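Local coordinates for protein serine protease pet (Escherichia coli, PDB 4OM9) that acts as a secreted serine protease and autotransporter enterotoxin of enteroaggregative Escherichia coli, probably cleaving the cytoskeletal protein alpha-fodrin inside host cells, at residues D246-T249 with T250-K254; N124-N127 with Q128-I131. All coordinates share one frame; numbering follows the deposited sequence.

Both contacts are local, and each sits at the N-terminal end of its own short helix, begun by a side-chain cap. Interaction 2 comes first: the loop after strand 102-107 turns at Asn-126 into helix 127-134. Interaction 1 follows much later, where Asp-246, just past strand 239-244, starts helix 247-255 ahead of strand 258-262, the first strand of a parallel sheet of the beta-helix. The two lie in series, neither nesting nor crossing, and neither closes a long loop. The centres of interactions 1 and 2 are about 21 Å apart, their nearest atoms about 7 Å. Interaction 1 packs on the five-stranded antiparallel sheet, whereas interaction 2 meets Arg-182 of strand 172-185.

Interaction 1. Residues D246-T249 with T250-K254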
loop_
_atom_site.group_PDB
_atom_site.type_symbol
_atom_site.label_atom_id
_atom_site.label_comp_id
_atom_site.label_asym_id
_atom_site.label_seq_id
_atom_site.Cartn_x
_atom_site.Cartn_y
_atom_site.Cartn_z
ATOM N N ASP A 246 0.335 4.820 -41.280
ATOM C CA ASP A 246 1.146 4.932 -42.503
ATOM C C ASP A 246 2.559 5.455 -42.210
ATOM O O ASP A 246 2.762 6.649 -42.041
ATOM C CB ASP A 246 0.426 5.834 -43.511
ATOM C CG ASP A 246 1.225 6.077 -44.790
ATOM O OD1 ASP A 246 2.379 5.616 -44.940
ATOM O OD2 ASP A 246 0.672 6.755 -45.672
ATOM N N SER A 247 3.520 4.535 -42.211
ATOM C CA SER A 247 4.928 4.813 -41.956
ATOM C C SER A 247 5.587 5.780 -42.934
ATOM O O SER A 247 6.288 6.715 -42.546
ATOM C CB SER A 247 5.706 3.504 -41.992
ATOM O OG SER A 247 6.042 3.098 -40.685
ATOM N N LYS A 248 5.392 5.499 -44.210
ATOM C CA LYS A 248 5.990 6.256 -45.283
ATOM C C LYS A 248 5.631 7.733 -45.211
ATOM O O LYS A 248 6.501 8.592 -45.289
ATOM C CB LYS A 248 5.545 5.667 -46.622
ATOM C CG LYS A 248 5.985 6.451 -47.837
ATOM C CD LYS A 248 5.360 5.848 -49.097
ATOM C CE LYS A 248 5.873 6.541 -50.338
ATOM N NZ LYS A 248 5.792 8.030 -50.191
ATOM N N THR A 249 4.345 8.029 -45.075
ATOM C CA THR A 249 3.890 9.412 -44.985
ATOM C C THR A 249 4.334 10.029 -43.658
ATOM O O THR A 249 4.719 11.195 -43.596
ATOM C CB THR A 249 2.358 9.503 -45.118
ATOM O OG1 THR A 249 1.939 8.852 -46.327
ATOM C CG2 THR A 249 1.900 10.961 -45.132
ATOM N N THR A 250 4.272 9.233 -42.590
ATOM C CA THR A 250 4.775 9.669 -41.296
ATOM C C THR A 250 6.236 10.088 -41.383
ATOM O O THR A 250 6.627 11.136 -40.865
ATOM C CB THR A 250 4.649 8.562 -40.235
ATOM O OG1 THR A 250 3.264 8.260 -40.035
ATOM C CG2 THR A 250 5.272 9.012 -38.897
ATOM N N ASN A 251 7.042 9.264 -42.041
ATOM C CA ASN A 251 8.475 9.488 -42.074
ATOM C C ASN A 251 8.811 10.652 -42.969
ATOM O O ASN A 251 9.784 11.372 -42.738
ATOM C CB ASN A 251 9.207 8.223 -42.510
ATOM C CG ASN A 251 9.287 7.201 -41.388
ATOM O OD1 ASN A 251 9.106 7.545 -40.212
ATOM N ND2 ASN A 251 9.558 5.949 -41.737
ATOM N N GLU A 252 7.974 10.876 -43.963
ATOM C CA GLU A 252 8.192 12.015 -44.837
ATOM C C GLU A 252 7.903 13.306 -44.079
ATOM O O GLU A 252 8.629 14.277 -44.210
ATOM C CB GLU A 252 7.352 11.897 -46.113
ATOM C CG GLU A 252 8.094 11.111 -47.197
ATOM C CD GLU A 252 7.176 10.471 -48.223
ATOM O OE1 GLU A 252 5.958 10.749 -48.201
ATOM O OE2 GLU A 252 7.677 9.676 -49.053
ATOM N N LEU A 253 6.865 13.318 -43.257
ATOM C CA LEU A 253 6.619 14.516 -42.483
ATOM C C LEU A 253 7.783 14.747 -41.532
ATOM O O LEU A 253 8.243 15.867 -41.408
ATOM C CB LEU A 253 5.309 14.446 -41.705
ATOM C CG LEU A 253 5.181 15.771 -40.946
ATOM C CD1 LEU A 253 4.706 16.909 -41.862
ATOM C CD2 LEU A 253 4.338 15.663 -39.683
ATOM N N LYS A 254 8.283 13.689 -40.891
ATOM C CA LYS A 254 9.379 13.834 -39.924
ATOM C C LYS A 254 10.671 14.328 -40.599
ATOM O O LYS A 254 11.525 14.931 -39.955
ATOM C CB LYS A 254 9.658 12.510 -39.196
ATOM C CG LYS A 254 8.589 12.049 -38.184
ATOM C CD LYS A 254 8.972 10.685 -37.595
ATOM C CE LYS A 254 8.019 10.231 -36.486
ATOM N NZ LYS A 254 8.614 9.173 -35.602
#
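Asp-246 and Thr-250 meet at the start of helix 247-255, where Asp-246 is the N-cap. The carbonyl of Asp-246 takes two bonds from Thr-250: Thr-250 N to Asp-246 O, 3.0 Å, is the first i to i+4 bond of the helix, and the hydroxyl Thr-250 OG1 donates to the same Asp-246 O at 2.6 Å. The two donors reach the oxygen from opposite faces of its carbonyl plane, and the hydroxyl stands well above that plane, 41° out of it. The torsion that sets OG1 beside the backbone N of Thr-250 lets hydroxyl and N-H share one carbonyl. The side chain of Asp-246 is occupied separately. Asp-246 OD1 accepts from Thr-249 N at 3.1 Å in an almost straight bond (175°), and Asp-246 OD2 accepts from Thr-249 OG1 at 2.5 Å, both donors coming from above the carboxylate plane. This grip by one residue on both carboxylate oxygens should restrict rotation of the group. Ser-247 O accepts from Asn-251 N, and Asn-251 CB and CG rest against that same carbonyl oxygen. Lys-248 works on the outer side, one turn before Glu-252. Its chain is extended to CE and bends only at the last torsion (chi4 -49°), bringing NZ over to the carboxylate in a salt bridge: Lys-248 NZ meets Glu-252 OE2 on its syn side at 2.7 Å. On the buried side, Thr-250 and Leu-253 touch Ile-104 of strand 102-107, and Thr-249 and Leu-253 touch Met-96 of strand 88-97, seating the helix on the antiparallel sheet of the protease domain. Thr-249 O carries the helical bonding onward, accepting from Leu-253 N at 3.0 Å.

Interaction 2. Residues N124-N127 with Q128-I131; sequences NENN and QNII
An asparagine N-cap opens helix 127-134 in the trypsin-like protease domain, and Asn-126 provides it by meeting Asn-129 across the first turn. Asn-126 OD1 accepts from Asn-129 N at 2.9 Å, with the donor lying almost straight beyond the side-chain carbonyl (C=O...N angle 174°). The side chain reaches there because CG of Asn-126 sits between its backbone N and carbonyl carbon (chi1 61°), folding the amide back over the helix start. Asn-126 OD1 also lies 3.3 Å from Asn-129 CB, so the cap oxygen rests against the base of the side chain it faces, and the two amide planes are turned 54° apart. The main-chain O of Asn-126 begins the regular bonding, accepting from Ile-130 N at 3.2 Å; Asn-127 O continues it by taking Ile-131 N at 3.0 Å.

Glu-125 lies just ahead of the cap, and the bend in its chain at chi2 sets its carboxylate beside the Asn-129 amide, the two planes crossing at a steep angle. Asn-129 ND2 gives Glu-125 OE1 a weak bond of 3.2 Å. Glu-125 CB packs 3.8 Å from Ile-130 CG1, an apolar contact, and Ile-130 CD1 lies against the carbonyl oxygen Glu-125 O at 3.5 Å. Asn-127 OD1 is hydrogen-bonded to Arg-182, which also reaches Glu-125 O weakly. Asn-129 is thus held at both ends, its N-H by the cap amide and its side chain loosely by a carboxylate, whose negative charge beside the N terminus would probably interact well with the helix dipole.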
loop_
_atom_site.group_PDB
_atom_site.type_symbol
_atom_site.label_atom_id
_atom_site.label_comp_id
_atom_site.label_asym_id
_atom_site.label_seq_id
_atom_site.Cartn_x
_atom_site.Cartn_y
_atom_site.Cartn_z
ATOM N N ASN A 124 1.304 -3.624 -44.913
ATOM C CA ASN A 124 1.704 -4.213 -46.185
ATOM C C ASN A 124 2.183 -5.650 -46.085
ATOM O O ASN A 124 2.633 -6.227 -47.076
ATOM C CB ASN A 124 2.798 -3.371 -46.825
ATOM C CG ASN A 124 2.349 -1.964 -47.082
ATOM O OD1 ASN A 124 1.174 -1.717 -47.353
ATOM N ND2 ASN A 124 3.276 -1.020 -46.978
ATOM N N GLU A 125 2.103 -6.218 -44.889
ATOM C CA GLU A 125 2.335 -7.643 -44.701
ATOM C C GLU A 125 1.100 -8.343 -45.199
ATOM O O GLU A 125 0.025 -7.748 -45.187
ATOM C CB GLU A 125 2.594 -7.981 -43.230
ATOM C CG GLU A 125 3.969 -7.597 -42.712
ATOM C CD GLU A 125 5.022 -8.630 -43.060
ATOM O OE1 GLU A 125 5.427 -9.386 -42.149
ATOM O OE2 GLU A 125 5.438 -8.692 -44.240
ATOM N N ASN A 126 1.227 -9.589 -45.641
ATOM C CA ASN A 126 0.041 -10.312 -46.100
ATOM C C ASN A 126 -0.866 -10.689 -44.924
ATOM O O ASN A 126 -0.441 -10.685 -43.762
ATOM C CB ASN A 126 0.420 -11.559 -46.928
ATOM C CG ASN A 126 1.243 -12.574 -46.148
ATOM O OD1 ASN A 126 0.987 -12.844 -44.975
ATOM N ND2 ASN A 126 2.233 -13.152 -46.809
ATOM N N ASN A 127 -2.115 -11.008 -45.241
ATOM C CA ASN A 127 -3.130 -11.286 -44.236
ATOM C C ASN A 127 -2.745 -12.350 -43.208
ATOM O O ASN A 127 -2.975 -12.163 -42.004
ATOM C CB ASN A 127 -4.430 -11.686 -44.924
ATOM C CG ASN A 127 -5.203 -10.494 -45.428
ATOM O OD1 ASN A 127 -4.661 -9.397 -45.531
ATOM N ND2 ASN A 127 -6.476 -10.697 -45.740
ATOM N N GLN A 128 -2.142 -13.443 -43.661
ATOM C CA GLN A 128 -1.764 -14.499 -42.731
ATOM C C GLN A 128 -0.698 -14.030 -41.713
ATOM O O GLN A 128 -0.756 -14.401 -40.540
ATOM C CB GLN A 128 -1.268 -15.729 -43.483
ATOM C CG GLN A 128 -1.088 -16.962 -42.594
ATOM C CD GLN A 128 -2.365 -17.391 -41.883
ATOM O OE1 GLN A 128 -3.294 -17.951 -42.495
ATOM N NE2 GLN A 128 -2.413 -17.147 -40.572
ATOM N N ASN A 129 0.259 -13.220 -42.165
ATOM C CA ASN A 129 1.326 -12.725 -41.304
ATOM C C ASN A 129 0.784 -11.811 -40.209
ATOM O O ASN A 129 1.199 -11.884 -39.053
ATOM C CB ASN A 129 2.386 -11.978 -42.122
ATOM C CG ASN A 129 3.500 -12.891 -42.620
ATOM O OD1 ASN A 129 3.426 -14.116 -42.501
ATOM N ND2 ASN A 129 4.538 -12.289 -43.188
ATOM N N ILE A 130 -0.151 -10.955 -40.590
ATOM C CA ILE A 130 -0.780 -10.040 -39.656
ATOM C C ILE A 130 -1.633 -10.804 -38.625
ATOM O O ILE A 130 -1.645 -10.473 -37.432
ATOM C CB ILE A 130 -1.625 -9.004 -40.425
ATOM C CG1 ILE A 130 -0.720 -8.226 -41.387
ATOM C CG2 ILE A 130 -2.328 -8.059 -39.487
ATOM C CD1 ILE A 130 -1.419 -7.099 -42.117
ATOM N N ILE A 131 -2.325 -11.835 -39.093
ATOM C CA ILE A 131 -3.146 -12.664 -38.229
ATOM C C ILE A 131 -2.280 -13.373 -37.193
ATOM O O ILE A 131 -2.592 -13.352 -36.006
ATOM C CB ILE A 131 -3.948 -13.702 -39.042
ATOM C CG1 ILE A 131 -5.026 -12.996 -39.872
ATOM C CG2 ILE A 131 -4.566 -14.765 -38.109
ATOM C CD1 ILE A 131 -5.540 -13.799 -41.029
#